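Local coordinates for protein endo-beta-N-acetylglucosaminidase F1 (Bacteroides thetaiotaomicron VPI-5482, PDB 6TCV) that hydrolyses mammalian high-mannose N-glycans, probably between the two N-acetylglucosamines of the core, as an endo-beta-N-acetylglucosaminidase of the human gut microbiota, at residues K76-D81 / T316-P321; L312-K317 / K345-I350; F187-G192 / Y426-A431; K389-I394 / G422-G427. The protein carries 2 engineered substitutions. One frame throughout, in Å; residues are numbered along the deposited sequence. Where two conformers were deposited one is given.

Contact 1 (K76-D81 / T316-P321)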
loop_
_atom_site.group_PDB
_atom_site.type_symbol
_atom_site.label_atom_id
_atom_site.label_comp_id
_atom_site.label_asym_id
_atom_site.label_seq_id
_atom_site.Cartn_x
_atom_site.Cartn_y
_atom_site.Cartn_z
ATOM N N LYS A 76 -9.877 12.810 -16.203
ATOM C CA LYS A 76 -10.197 14.172 -15.776
ATOM C C LYS A 76 -10.725 14.192 -14.349
ATOM O O LYS A 76 -10.388 15.093 -13.569
ATOM C CB LYS A 76 -11.201 14.820 -16.734
ATOM N N ALA A 77 -11.604 13.242 -14.005
ATOM C CA ALA A 77 -12.192 13.229 -12.664
ATOM C C ALA A 77 -11.148 12.974 -11.579
ATOM O O ALA A 77 -11.274 13.493 -10.464
ATOM C CB ALA A 77 -13.301 12.177 -12.591
ATOM N N HIS A 78 -10.141 12.144 -11.862
ATOM C CA HIS A 78 -9.120 11.773 -10.881
ATOM C C HIS A 78 -7.817 12.525 -11.065
ATOM O O HIS A 78 -6.896 12.330 -10.263
ATOM C CB HIS A 78 -8.826 10.265 -10.937
ATOM C CG HIS A 78 -9.980 9.436 -10.506
ATOM N ND1 HIS A 78 -10.200 9.136 -9.179
ATOM C CD2 HIS A 78 -11.042 8.947 -11.191
ATOM C CE1 HIS A 78 -11.330 8.464 -9.068
ATOM N NE2 HIS A 78 -11.860 8.332 -10.273
ATOM N N ASN A 79 -7.751 13.401 -12.074
ATOM C CA ASN A 79 -6.520 14.100 -12.411
ATOM C C ASN A 79 -5.379 13.110 -12.602
ATOM O O ASN A 79 -4.248 13.327 -12.170
ATOM C CB ASN A 79 -6.198 15.167 -11.368
ATOM C CG ASN A 79 -7.146 16.328 -11.449
ATOM O OD1 ASN A 79 -7.388 16.857 -12.526
ATOM N ND2 ASN A 79 -7.664 16.756 -10.305
ATOM N N THR A 80 -5.665 12.045 -13.338
ATOM C CA THR A 80 -4.684 11.013 -13.655
ATOM C C THR A 80 -4.438 11.027 -15.161
ATOM O O THR A 80 -5.110 11.727 -15.900
ATOM C CB THR A 80 -5.185 9.637 -13.150
ATOM O OG1 THR A 80 -6.542 9.436 -13.615
ATOM C CG2 THR A 80 -5.133 9.523 -11.653
ATOM N N ASP A 81 -3.488 10.211 -15.615
ATOM C CA ASP A 81 -3.104 10.225 -17.022
ATOM C C ASP A 81 -2.877 8.808 -17.519
ATOM O O ASP A 81 -1.948 8.549 -18.297
ATOM C CB ASP A 81 -1.854 11.082 -17.255
ATOM N N THR A 316 -7.530 10.387 -0.563
ATOM C CA THR A 316 -6.212 9.969 -1.018
ATOM C C THR A 316 -6.335 8.898 -2.093
ATOM O O THR A 316 -5.684 9.000 -3.140
ATOM C CB THR A 316 -5.385 9.447 0.156
ATOM O OG1 THR A 316 -5.257 10.438 1.188
ATOM C CG2 THR A 316 -3.987 9.102 -0.278
ATOM N N LYS A 317 -7.227 7.919 -1.915
ATOM C CA LYS A 317 -7.398 6.909 -2.958
ATOM C C LYS A 317 -7.915 7.542 -4.233
ATOM O O LYS A 317 -7.487 7.171 -5.326
ATOM C CB LYS A 317 -8.334 5.819 -2.464
ATOM C CG LYS A 317 -8.392 4.587 -3.347
ATOM C CD LYS A 317 -7.155 3.778 -3.275
ATOM C CE LYS A 317 -7.252 2.493 -4.111
ATOM N NZ LYS A 317 -5.993 1.735 -4.016
ATOM N N GLN A 318 -8.850 8.487 -4.140
ATOM C CA GLN A 318 -9.347 9.143 -5.339
ATOM C C GLN A 318 -8.231 9.812 -6.121
ATOM O O GLN A 318 -8.303 9.866 -7.349
ATOM C CB GLN A 318 -10.429 10.157 -4.989
ATOM C CG GLN A 318 -11.683 9.602 -4.345
ATOM C CD GLN A 318 -12.030 8.190 -4.777
ATOM O OE1 GLN A 318 -12.377 7.962 -5.925
ATOM N NE2 GLN A 318 -11.942 7.239 -3.853
ATOM N N ALA A 319 -7.225 10.340 -5.436
ATOM C CA ALA A 319 -6.133 11.080 -6.063
ATOM C C ALA A 319 -5.036 10.156 -6.567
ATOM O O ALA A 319 -4.271 10.553 -7.445
ATOM C CB ALA A 319 -5.558 12.103 -5.073
ATOM N N MET A 320 -4.935 8.934 -6.049
ATOM C CA MET A 320 -3.952 7.938 -6.515
ATOM C C MET A 320 -4.607 6.559 -6.500
ATOM O O MET A 320 -4.212 5.653 -5.745
ATOM C CB MET A 320 -2.626 7.975 -5.739
ATOM C CG MET A 320 -2.674 7.812 -4.242
ATOM S SD MET A 320 -0.991 8.056 -3.581
ATOM C CE MET A 320 -1.174 7.485 -1.881
ATOM N N PRO A 321 -5.559 6.334 -7.431
ATOM C CA PRO A 321 -6.353 5.109 -7.354
ATOM C C PRO A 321 -5.565 3.862 -7.663
ATOM O O PRO A 321 -5.996 2.760 -7.284
ATOM C CB PRO A 321 -7.470 5.328 -8.364
ATOM C CG PRO A 321 -6.939 6.392 -9.266
ATOM C CD PRO A 321 -6.061 7.265 -8.434
HETATM O O HOH W 1 -4.464 12.675 -9.076
#

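Contact 2 (L312-K317 / K345-I350)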
loop_
_atom_site.group_PDB
_atom_site.type_symbol
_atom_site.label_atom_id
_atom_site.label_comp_id
_atom_site.label_asym_id
_atom_site.label_seq_id
_atom_site.Cartn_x
_atom_site.Cartn_y
_atom_site.Cartn_z
ATOM N N LEU A 312 -10.041 11.505 4.726
ATOM C CA LEU A 312 -8.687 11.613 4.196
ATOM C C LEU A 312 -8.300 10.373 3.412
ATOM O O LEU A 312 -7.737 10.470 2.311
ATOM C CB LEU A 312 -7.654 11.869 5.328
ATOM C CG LEU A 312 -6.191 11.851 4.879
ATOM C CD1 LEU A 312 -5.926 12.950 3.840
ATOM C CD2 LEU A 312 -5.246 11.955 6.069
ATOM N N CYS A 313 -8.615 9.186 3.926
ATOM C CA CYS A 313 -8.258 7.970 3.195
ATOM C C CYS A 313 -8.958 7.901 1.847
ATOM O O CYS A 313 -8.335 7.577 0.827
ATOM C CB CYS A 313 -8.587 6.734 4.039
ATOM S SG CYS A 313 -7.538 6.581 5.523
ATOM N N TYR A 314 -10.260 8.194 1.840
ATOM C CA TYR A 314 -11.057 8.170 0.627
ATOM C C TYR A 314 -10.502 9.151 -0.389
ATOM O O TYR A 314 -10.332 8.804 -1.559
ATOM C CB TYR A 314 -12.514 8.532 0.972
ATOM C CG TYR A 314 -13.359 8.810 -0.219
ATOM C CD1 TYR A 314 -13.870 7.763 -0.996
ATOM C CD2 TYR A 314 -13.640 10.107 -0.587
ATOM C CE1 TYR A 314 -14.649 8.039 -2.151
ATOM C CE2 TYR A 314 -14.428 10.373 -1.709
ATOM C CZ TYR A 314 -14.931 9.326 -2.460
ATOM O OH TYR A 314 -15.703 9.589 -3.582
ATOM N N GLU A 315 -10.234 10.392 0.022
ATOM C CA GLU A 315 -9.723 11.388 -0.905
ATOM C C GLU A 315 -8.342 11.020 -1.398
ATOM O O GLU A 315 -7.999 11.322 -2.538
ATOM C CB GLU A 315 -9.727 12.793 -0.271
ATOM C CG GLU A 315 -11.099 13.304 0.091
ATOM C CD GLU A 315 -12.028 13.538 -1.076
ATOM O OE1 GLU A 315 -11.549 13.594 -2.263
ATOM O OE2 GLU A 315 -13.249 13.688 -0.823
ATOM N N THR A 316 -7.530 10.387 -0.563
ATOM C CA THR A 316 -6.212 9.969 -1.018
ATOM C C THR A 316 -6.335 8.898 -2.093
ATOM O O THR A 316 -5.684 9.000 -3.140
ATOM C CB THR A 316 -5.385 9.447 0.156
ATOM O OG1 THR A 316 -5.257 10.438 1.188
ATOM C CG2 THR A 316 -3.987 9.102 -0.278
ATOM N N LYS A 317 -7.227 7.919 -1.915
ATOM C CA LYS A 317 -7.398 6.909 -2.958
ATOM C C LYS A 317 -7.915 7.542 -4.233
ATOM O O LYS A 317 -7.487 7.171 -5.326
ATOM C CB LYS A 317 -8.334 5.819 -2.464
ATOM C CG LYS A 317 -8.392 4.587 -3.347
ATOM C CD LYS A 317 -7.155 3.778 -3.275
ATOM C CE LYS A 317 -7.252 2.493 -4.111
ATOM N NZ LYS A 317 -5.993 1.735 -4.016
ATOM N N LYS A 345 -13.647 -1.008 1.302
ATOM C CA LYS A 345 -12.803 -1.895 0.487
ATOM C C LYS A 345 -12.188 -1.150 -0.702
ATOM O O LYS A 345 -11.111 -1.534 -1.203
ATOM C CB LYS A 345 -13.528 -3.128 0.055
ATOM C CG LYS A 345 -12.630 -4.223 -0.472
ATOM C CD LYS A 345 -13.414 -5.484 -0.863
ATOM C CE LYS A 345 -12.508 -6.489 -1.496
ATOM N NZ LYS A 345 -13.209 -7.749 -1.855
ATOM N N GLU A 346 -12.842 -0.089 -1.159
ATOM C CA GLU A 346 -12.372 0.665 -2.314
ATOM C C GLU A 346 -11.250 1.626 -1.943
ATOM O O GLU A 346 -10.646 2.199 -2.863
ATOM C CB GLU A 346 -13.528 1.458 -2.907
ATOM C CG GLU A 346 -14.739 0.679 -3.409
ATOM C CD GLU A 346 -14.646 0.151 -4.841
ATOM O OE1 GLU A 346 -13.675 0.461 -5.577
ATOM O OE2 GLU A 346 -15.658 -0.470 -5.314
ATOM N N TRP A 347 -11.011 1.919 -0.657
ATOM C CA TRP A 347 -10.040 2.949 -0.276
ATOM C C TRP A 347 -9.149 2.613 0.918
ATOM O O TRP A 347 -8.339 3.460 1.294
ATOM C CB TRP A 347 -10.688 4.370 -0.164
ATOM C CG TRP A 347 -12.022 4.424 0.502
ATOM C CD1 TRP A 347 -13.224 4.405 -0.090
ATOM C CD2 TRP A 347 -12.257 4.535 1.925
ATOM N NE1 TRP A 347 -14.229 4.444 0.858
ATOM C CE2 TRP A 347 -13.639 4.505 2.110
ATOM C CE3 TRP A 347 -11.422 4.618 3.056
ATOM C CZ2 TRP A 347 -14.221 4.587 3.388
ATOM C CZ3 TRP A 347 -12.000 4.672 4.312
ATOM C CH2 TRP A 347 -13.378 4.644 4.460
ATOM N N ILE A 348 -9.287 1.440 1.554
ATOM C CA ILE A 348 -8.307 0.908 2.506
ATOM C C ILE A 348 -7.784 -0.399 1.896
ATOM O O ILE A 348 -8.485 -1.431 1.915
ATOM C CB ILE A 348 -8.875 0.666 3.925
ATOM C CG1 ILE A 348 -9.562 1.904 4.510
ATOM C CG2 ILE A 348 -7.721 0.139 4.821
ATOM C CD1 ILE A 348 -8.605 2.975 4.852
ATOM N N ASP A 349 -6.554 -0.370 1.376
ATOM C CA ASP A 349 -5.978 -1.562 0.803
ATOM C C ASP A 349 -5.415 -2.497 1.857
ATOM O O ASP A 349 -5.518 -3.731 1.694
ATOM C CB ASP A 349 -4.901 -1.153 -0.172
ATOM C CG ASP A 349 -5.465 -0.437 -1.347
ATOM O OD1 ASP A 349 -6.178 -1.084 -2.144
ATOM O OD2 ASP A 349 -5.217 0.797 -1.514
ATOM N N ILE A 350 -4.800 -1.956 2.906
ATOM C CA ILE A 350 -4.169 -2.745 3.959
ATOM C C ILE A 350 -4.383 -1.991 5.258
ATOM O O ILE A 350 -4.131 -0.777 5.306
ATOM C CB ILE A 350 -2.644 -2.980 3.738
ATOM C CG1 ILE A 350 -2.334 -3.447 2.307
ATOM C CG2 ILE A 350 -2.123 -4.009 4.744
ATOM C CD1 ILE A 350 -0.842 -3.493 2.002
HETATM O O HOH W 2 -5.477 -1.022 -4.899
#

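Contact 3 (F187-G192 / Y426-A431)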
loop_
_atom_site.group_PDB
_atom_site.type_symbol
_atom_site.label_atom_id
_atom_site.label_comp_id
_atom_site.label_asym_id
_atom_site.label_seq_id
_atom_site.Cartn_x
_atom_site.Cartn_y
_atom_site.Cartn_z
ATOM N N PHE A 187 16.423 -9.715 3.671
ATOM C CA PHE A 187 15.381 -10.665 4.023
ATOM C C PHE A 187 14.886 -11.456 2.808
ATOM O O PHE A 187 14.030 -10.969 2.049
ATOM C CB PHE A 187 14.202 -9.948 4.655
ATOM C CG PHE A 187 14.496 -9.241 5.964
ATOM C CD1 PHE A 187 15.024 -7.960 5.952
ATOM C CD2 PHE A 187 14.229 -9.843 7.178
ATOM C CE1 PHE A 187 15.288 -7.297 7.140
ATOM C CE2 PHE A 187 14.455 -9.212 8.376
ATOM C CZ PHE A 187 15.006 -7.909 8.357
ATOM N N GLN A 188 15.390 -12.653 2.641
ATOM C CA GLN A 188 14.981 -13.520 1.554
ATOM C C GLN A 188 14.629 -14.879 2.119
ATOM O O GLN A 188 15.173 -15.296 3.153
ATOM C CB GLN A 188 16.054 -13.745 0.469
ATOM C CG GLN A 188 16.522 -12.524 -0.266
ATOM C CD GLN A 188 17.718 -12.833 -1.180
ATOM O OE1 GLN A 188 18.814 -12.954 -0.710
ATOM N NE2 GLN A 188 17.467 -13.017 -2.496
ATOM N N LEU A 189 13.744 -15.591 1.409
ATOM C CA LEU A 189 13.570 -16.996 1.710
ATOM C C LEU A 189 14.766 -17.783 1.172
ATOM O O LEU A 189 15.545 -17.289 0.349
ATOM C CB LEU A 189 12.291 -17.517 1.026
ATOM C CG LEU A 189 11.037 -16.693 1.245
ATOM C CD1 LEU A 189 9.875 -17.370 0.546
ATOM C CD2 LEU A 189 10.766 -16.505 2.703
ATOM N N GLU A 190 14.888 -19.043 1.593
ATOM C CA GLU A 190 15.964 -19.872 1.039
ATOM C C GLU A 190 15.829 -20.066 -0.461
ATOM O O GLU A 190 16.866 -20.159 -1.152
ATOM C CB GLU A 190 15.958 -21.242 1.714
ATOM C CG GLU A 190 16.355 -21.246 3.169
ATOM C CD GLU A 190 16.085 -22.613 3.792
ATOM O OE1 GLU A 190 15.722 -23.544 3.061
ATOM O OE2 GLU A 190 16.206 -22.722 4.998
ATOM N N ASN A 191 14.637 -19.890 -1.018
ATOM C CA ASN A 191 14.428 -20.039 -2.447
ATOM C C ASN A 191 14.634 -18.737 -3.196
ATOM O O ASN A 191 14.419 -18.698 -4.414
ATOM C CB ASN A 191 13.037 -20.580 -2.813
ATOM C CG ASN A 191 11.912 -19.654 -2.513
ATOM O OD1 ASN A 191 12.094 -18.488 -2.264
ATOM N ND2 ASN A 191 10.677 -20.157 -2.629
ATOM N N GLY A 192 15.123 -17.691 -2.515
ATOM C CA GLY A 192 15.492 -16.434 -3.073
ATOM C C GLY A 192 14.437 -15.358 -3.101
ATOM O O GLY A 192 14.781 -14.200 -3.362
ATOM N N TYR A 426 5.060 -20.387 2.599
ATOM C CA TYR A 426 5.644 -20.350 1.259
ATOM C C TYR A 426 6.342 -21.628 0.849
ATOM O O TYR A 426 6.768 -21.714 -0.307
ATOM C CB TYR A 426 6.695 -19.233 1.189
ATOM C CG TYR A 426 6.198 -17.889 1.690
ATOM C CD1 TYR A 426 5.080 -17.268 1.092
ATOM C CD2 TYR A 426 6.824 -17.191 2.715
ATOM C CE1 TYR A 426 4.624 -16.047 1.513
ATOM C CE2 TYR A 426 6.407 -15.959 3.111
ATOM C CZ TYR A 426 5.297 -15.390 2.530
ATOM O OH TYR A 426 4.857 -14.132 2.972
ATOM N N GLY A 427 6.490 -22.608 1.735
ATOM C CA GLY A 427 7.302 -23.759 1.443
ATOM C C GLY A 427 8.792 -23.444 1.454
ATOM O O GLY A 427 9.569 -24.235 0.900
ATOM N N SER A 428 9.216 -22.330 2.063
ATOM C CA SER A 428 10.643 -21.993 2.110
ATOM C C SER A 428 10.873 -21.099 3.313
ATOM O O SER A 428 10.257 -20.043 3.427
ATOM C CB SER A 428 10.998 -21.290 0.789
ATOM O OG SER A 428 12.400 -21.003 0.656
ATOM N N ASN A 429 11.739 -21.514 4.235
ATOM C CA ASN A 429 12.019 -20.710 5.404
ATOM C C ASN A 429 12.826 -19.470 5.037
ATOM O O ASN A 429 13.547 -19.441 4.030
ATOM C CB ASN A 429 12.803 -21.550 6.423
ATOM C CG ASN A 429 11.900 -22.379 7.310
ATOM O OD1 ASN A 429 10.893 -21.868 7.831
ATOM N ND2 ASN A 429 12.262 -23.630 7.520
ATOM N N VAL A 430 12.756 -18.455 5.907
ATOM C CA VAL A 430 13.616 -17.281 5.775
ATOM C C VAL A 430 15.070 -17.698 5.932
ATOM O O VAL A 430 15.426 -18.509 6.812
ATOM C CB VAL A 430 13.227 -16.251 6.818
ATOM C CG1 VAL A 430 14.138 -15.061 6.758
ATOM C CG2 VAL A 430 11.761 -15.836 6.614
ATOM N N ALA A 431 15.924 -17.203 5.043
ATOM C CA ALA A 431 17.350 -17.495 5.090
ATOM C C ALA A 431 18.063 -16.531 6.051
ATOM O O ALA A 431 17.677 -15.386 6.219
ATOM C CB ALA A 431 17.963 -17.268 3.692
HETATM O O HOH W 3 17.587 -13.461 4.327
HETATM O O HOH W 4 13.111 -24.001 3.547
HETATM O O HOH W 5 14.854 -24.563 6.374
HETATM O O HOH W 6 17.000 -20.801 6.826
HETATM O O HOH W 7 13.423 -23.473 0.606
#

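Contact 4 (K389-I394 / G422-G427)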
loop_
_atom_site.group_PDB
_atom_site.type_symbol
_atom_site.label_atom_id
_atom_site.label_comp_id
_atom_site.label_asym_id
_atom_site.label_seq_id
_atom_site.Cartn_x
_atom_site.Cartn_y
_atom_site.Cartn_z
ATOM N N LYS A 389 2.171 -20.018 14.404
ATOM C CA LYS A 389 1.488 -18.737 14.203
ATOM C C LYS A 389 1.114 -18.548 12.734
ATOM O O LYS A 389 -0.007 -18.098 12.428
ATOM C CB LYS A 389 2.374 -17.585 14.698
ATOM C CG LYS A 389 1.735 -16.208 14.579
ATOM C CD LYS A 389 0.486 -16.110 15.416
ATOM C CE LYS A 389 -0.017 -14.650 15.475
ATOM N NZ LYS A 389 -1.210 -14.552 16.359
ATOM N N ALA A 390 2.023 -18.920 11.824
ATOM C CA ALA A 390 1.740 -18.865 10.398
ATOM C C ALA A 390 0.490 -19.679 10.083
ATOM O O ALA A 390 -0.402 -19.208 9.384
ATOM C CB ALA A 390 2.925 -19.387 9.573
ATOM N N GLN A 391 0.406 -20.903 10.603
ATOM C CA GLN A 391 -0.761 -21.724 10.318
ATOM C C GLN A 391 -2.030 -21.118 10.914
ATOM O O GLN A 391 -3.093 -21.141 10.279
ATOM C CB GLN A 391 -0.576 -23.126 10.901
ATOM C CG GLN A 391 -1.667 -24.093 10.421
ATOM C CD GLN A 391 -1.685 -24.294 8.908
ATOM O OE1 GLN A 391 -0.665 -24.692 8.301
ATOM N NE2 GLN A 391 -2.798 -23.940 8.283
ATOM N N SER A 392 -1.938 -20.604 12.147
ATOM C CA SER A 392 -3.058 -19.896 12.752
ATOM C C SER A 392 -3.566 -18.775 11.847
ATOM O O SER A 392 -4.776 -18.658 11.602
ATOM C CB SER A 392 -2.621 -19.348 14.107
ATOM O OG SER A 392 -3.655 -18.587 14.693
ATOM N N MET A 393 -2.653 -17.935 11.345
ATOM C CA MET A 393 -3.058 -16.791 10.525
ATOM C C MET A 393 -3.664 -17.228 9.201
ATOM O O MET A 393 -4.656 -16.637 8.745
ATOM C CB MET A 393 -1.887 -15.853 10.295
ATOM C CG MET A 393 -1.389 -15.239 11.564
ATOM S SD MET A 393 -0.192 -13.915 11.334
ATOM C CE MET A 393 1.155 -14.814 10.601
ATOM N N ILE A 394 -3.096 -18.266 8.573
ATOM C CA ILE A 394 -3.717 -18.801 7.364
ATOM C C ILE A 394 -5.126 -19.286 7.673
ATOM O O ILE A 394 -6.074 -19.021 6.928
ATOM C CB ILE A 394 -2.860 -19.914 6.738
ATOM C CG1 ILE A 394 -1.599 -19.367 6.105
ATOM C CG2 ILE A 394 -3.673 -20.738 5.747
ATOM C CD1 ILE A 394 -0.585 -20.479 5.766
ATOM N N GLY A 422 8.158 -19.316 7.419
ATOM C CA GLY A 422 8.236 -19.283 5.973
ATOM C C GLY A 422 7.941 -20.622 5.347
ATOM O O GLY A 422 7.339 -20.706 4.265
ATOM N N GLU A 423 8.363 -21.710 5.993
ATOM C CA GLU A 423 8.024 -23.017 5.458
ATOM C C GLU A 423 6.514 -23.213 5.358
ATOM O O GLU A 423 6.027 -23.805 4.387
ATOM C CB GLU A 423 8.594 -24.086 6.404
ATOM C CG GLU A 423 8.716 -25.490 5.881
ATOM C CD GLU A 423 9.861 -26.223 6.560
ATOM O OE1 GLU A 423 10.673 -26.854 5.854
ATOM O OE2 GLU A 423 9.965 -26.143 7.807
ATOM N N VAL A 424 5.761 -22.724 6.349
ATOM C CA VAL A 424 4.314 -22.878 6.339
ATOM C C VAL A 424 3.689 -21.946 5.304
ATOM O O VAL A 424 2.783 -22.341 4.557
ATOM C CB VAL A 424 3.728 -22.623 7.747
ATOM C CG1 VAL A 424 2.177 -22.574 7.723
ATOM C CG2 VAL A 424 4.206 -23.708 8.717
ATOM N N LEU A 425 4.151 -20.687 5.245
ATOM C CA LEU A 425 3.519 -19.698 4.377
ATOM C C LEU A 425 3.864 -19.902 2.912
ATOM O O LEU A 425 3.013 -19.684 2.040
ATOM C CB LEU A 425 3.973 -18.281 4.769
ATOM C CG LEU A 425 3.607 -17.807 6.155
ATOM C CD1 LEU A 425 4.173 -16.380 6.297
ATOM C CD2 LEU A 425 2.139 -17.782 6.417
ATOM N N TYR A 426 5.060 -20.387 2.599
ATOM C CA TYR A 426 5.644 -20.350 1.259
ATOM C C TYR A 426 6.342 -21.628 0.849
ATOM O O TYR A 426 6.768 -21.714 -0.307
ATOM C CB TYR A 426 6.695 -19.233 1.189
ATOM C CG TYR A 426 6.198 -17.889 1.690
ATOM C CD1 TYR A 426 5.080 -17.268 1.092
ATOM C CD2 TYR A 426 6.824 -17.191 2.715
ATOM C CE1 TYR A 426 4.624 -16.047 1.513
ATOM C CE2 TYR A 426 6.407 -15.959 3.111
ATOM C CZ TYR A 426 5.297 -15.390 2.530
ATOM O OH TYR A 426 4.857 -14.132 2.972
ATOM N N GLY A 427 6.490 -22.608 1.735
ATOM C CA GLY A 427 7.302 -23.759 1.443
ATOM C C GLY A 427 8.792 -23.444 1.454
ATOM O O GLY A 427 9.569 -24.235 0.900
#

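Contact 1 (K76-D81 / T316-P321)
The imidazole of His78 turns its ND1 edge to the carbonyl of Gln318: the oxygen lies almost in the ring plane, and Gln318 CA is in plane at the same edge. Pro321 CG stands oblique to this ring, 4.3 Å from ND1, and Tyr74, one helical turn earlier, brings its own ring against the imidazole at a shallow tilt. The second flat group, the amide of Gln318, is inclined by 50° to the imidazole and sets its OE1 3.4 Å from His78 CE1, while its NE2 is bonded back to Tyr314 O. ND1 is the donor of a short, nearly straight bond to Gln318 O, 2.7 Å with 168° at the hydrogen, aimed at a lone pair in the carbonyl plane. His78 reaches it with CG anti to its own carbonyl carbon (chi1 -66°). This joins the N-terminal domain to the catalytic (beta/alpha)8 barrel: helix 68-78 and barrel helix 306-319 meet at their C-terminal ends. There the last carbonyls, His78 O on one side and Gln318 O and Ala319 O on the other, face the interface, and the partial negative charge gathered at the end of 306-319 would probably strengthen Gln318 O as an acceptor. Water 1 sits between the two helix ends, 2.7 Å from His78 O and 2.7 Å from Ala319 O. Past Asn79, whose positive phi ends the helix, Thr80 packs its methyl CG2 4.0 Å from Pro321 CD; its OG1 turns instead to Asn75 OD1.

Contact 2 (L312-K317 / K345-I350)
Lys317 runs along the chain 346-349 for its whole length. Its CB packs 3.6 Å from Trp347 CB; CG, anti to the backbone N (chi1 -169°), lies 3.3 Å from Glu346 O. A bend at chi2 (72°) turns the rest of the chain, so that CD and CE run on past that carbonyl toward Asp349. NZ then closes a salt bridge with Asp349 OD2 at 2.8 Å, on the syn lone pair, and water 2 ties NZ to the other oxygen, OD1. Lys323 O takes a further bond from NZ, and Val325 N holds OD2. With a methionine in its place, the Asp349 carboxylate would probably be left without its countercharge and Lys323 O without this donor. Earlier on the same helix, Tyr314 meets the indole of Trp347 edge to face, planes at 87° and centroids 5.3 Å apart, with Tyr314 CB over the five-membered ring in a CH-pi contact. Cys313 CB touches Trp347 CE3 at 3.7 Å. Trp347 NE1 is bonded to Val342 O. The whole arrangement fastens the outer helix 306-319 to the loop leading into barrel strand 350-353, with strand 324-329 beneath Cys313 and Lys317 and helix 262-278 alongside Leu312 and Thr316.

Contact 3 (F187-G192 / Y426-A431)
A single antiparallel beta bridge joins Leu189 to Val430, two loop residues forming a non-hydrogen-bonded pair whose CA atoms are 4.1 Å apart. The bonds flank the pair: Ala431 N gives to Gln188 O at 2.8 Å (168° at the hydrogen), and Glu190 N to Asn429 O, also at 2.8 Å and nearly in line with that carbonyl. Asn429 O takes in addition a CA-H...O contact from Leu189 CA. The bridged Leu189 is also the first residue of a type I turn, 189-192, closed by Gly192 N to Leu189 O. Ser428 holds its OG anti to its backbone N (chi1 -175°), which brings the hydroxyl against the turn, where Asn191 N makes a weak bond to it of 3.0 Å. The leucine supplies the apolar part. Its CD1 lies 3.7 Å from both Tyr426 CB and Tyr426 CD2, oblique to the ring, and Leu189 CD2 is 4.1 Å from Val430 CG2. With an alanine here, both methyl branches go, which is likely to open a gap beside Tyr426 and strip Val430 CG2 of this neighbour. On the solvent side Glu190 extends alongside Asn429, and waters stitch the two loops: one links Glu190 OE2 to Asn429 ND2, another OE2 to Val430 O, a third OE1 to Asn429 N. Asn429 OD1 is engaged by Glu423 N. Such an isolated bridge, running into a turn, ties two irregular loops together without building a sheet; here it pins the connection between barrel strands 169-175 and 198-209 to the chain leaving helix 421-426.

Contact 4 (K389-I394 / G422-G427)
Ala390 presents a small methyl to Val424 and Leu425 where two outer helices of the (beta/alpha)8 barrel, 387-396 and 421-426, pack side by side. Over these short segments the axes run in broadly the same direction, 29° apart, and approach to 8.8 Å. The small Ala390 is consistent with this close approach: its short side chain makes a low point on the first helix, and the larger side chains of the second settle around it. Val424 is one of those bumps. Its CG1, anti to the backbone N (chi1 172°), drops into the hollow outlined by Ala390 CB at 3.8 Å, Ile394 CD1 at 4.0 Å and the end of Gln391. Leu425 is the other, lying deeper; its CD2 rests on Ala390 CB at 3.6 Å and against Ile394 CD1 at 3.9 Å. In return Ile394, one turn later along the helix than Ala390, extends CD1 into the notch between Val424 CG1 and Leu425 CD2, so the two surfaces interlock in both directions. Everything that meets here is apolar except the amide of Gln391, whose NE2 is taken by Asp395 OD1. Inward of the helices, Leu425 also covers Phe401 of barrel strand 400-404 and touches Met168, which Met393 meets from the other helix. At the outer rim the Gln391 chain, bent at chi2, crosses the valine nearly at a right angle and leaves OE1 3.6 Å from Val424 CG1.

How the contacts relate
The four contacts form two pairs; contact 1 lies on the other side of the chain's centre from contacts 3 and 4. Contacts 1 and 2, centres 12 Å apart, share Thr316 and Lys317: helix 306-319 meets the N-terminal domain at its end and its own barrel loop along its side. Contacts 3 and 4, also 12 Å apart, share Tyr426 and Gly427 and touch through Asn429. Contact 1 lies about 37 Å from contact 3, centre to centre, across the middle of the chain. In contact 2 the Cys313 side chain is about 14 Å from a bound N-acetylglucosamine, while Val430 of contact 3 lies about 4 Å from a glycerol, probably from the crystallisation liquor.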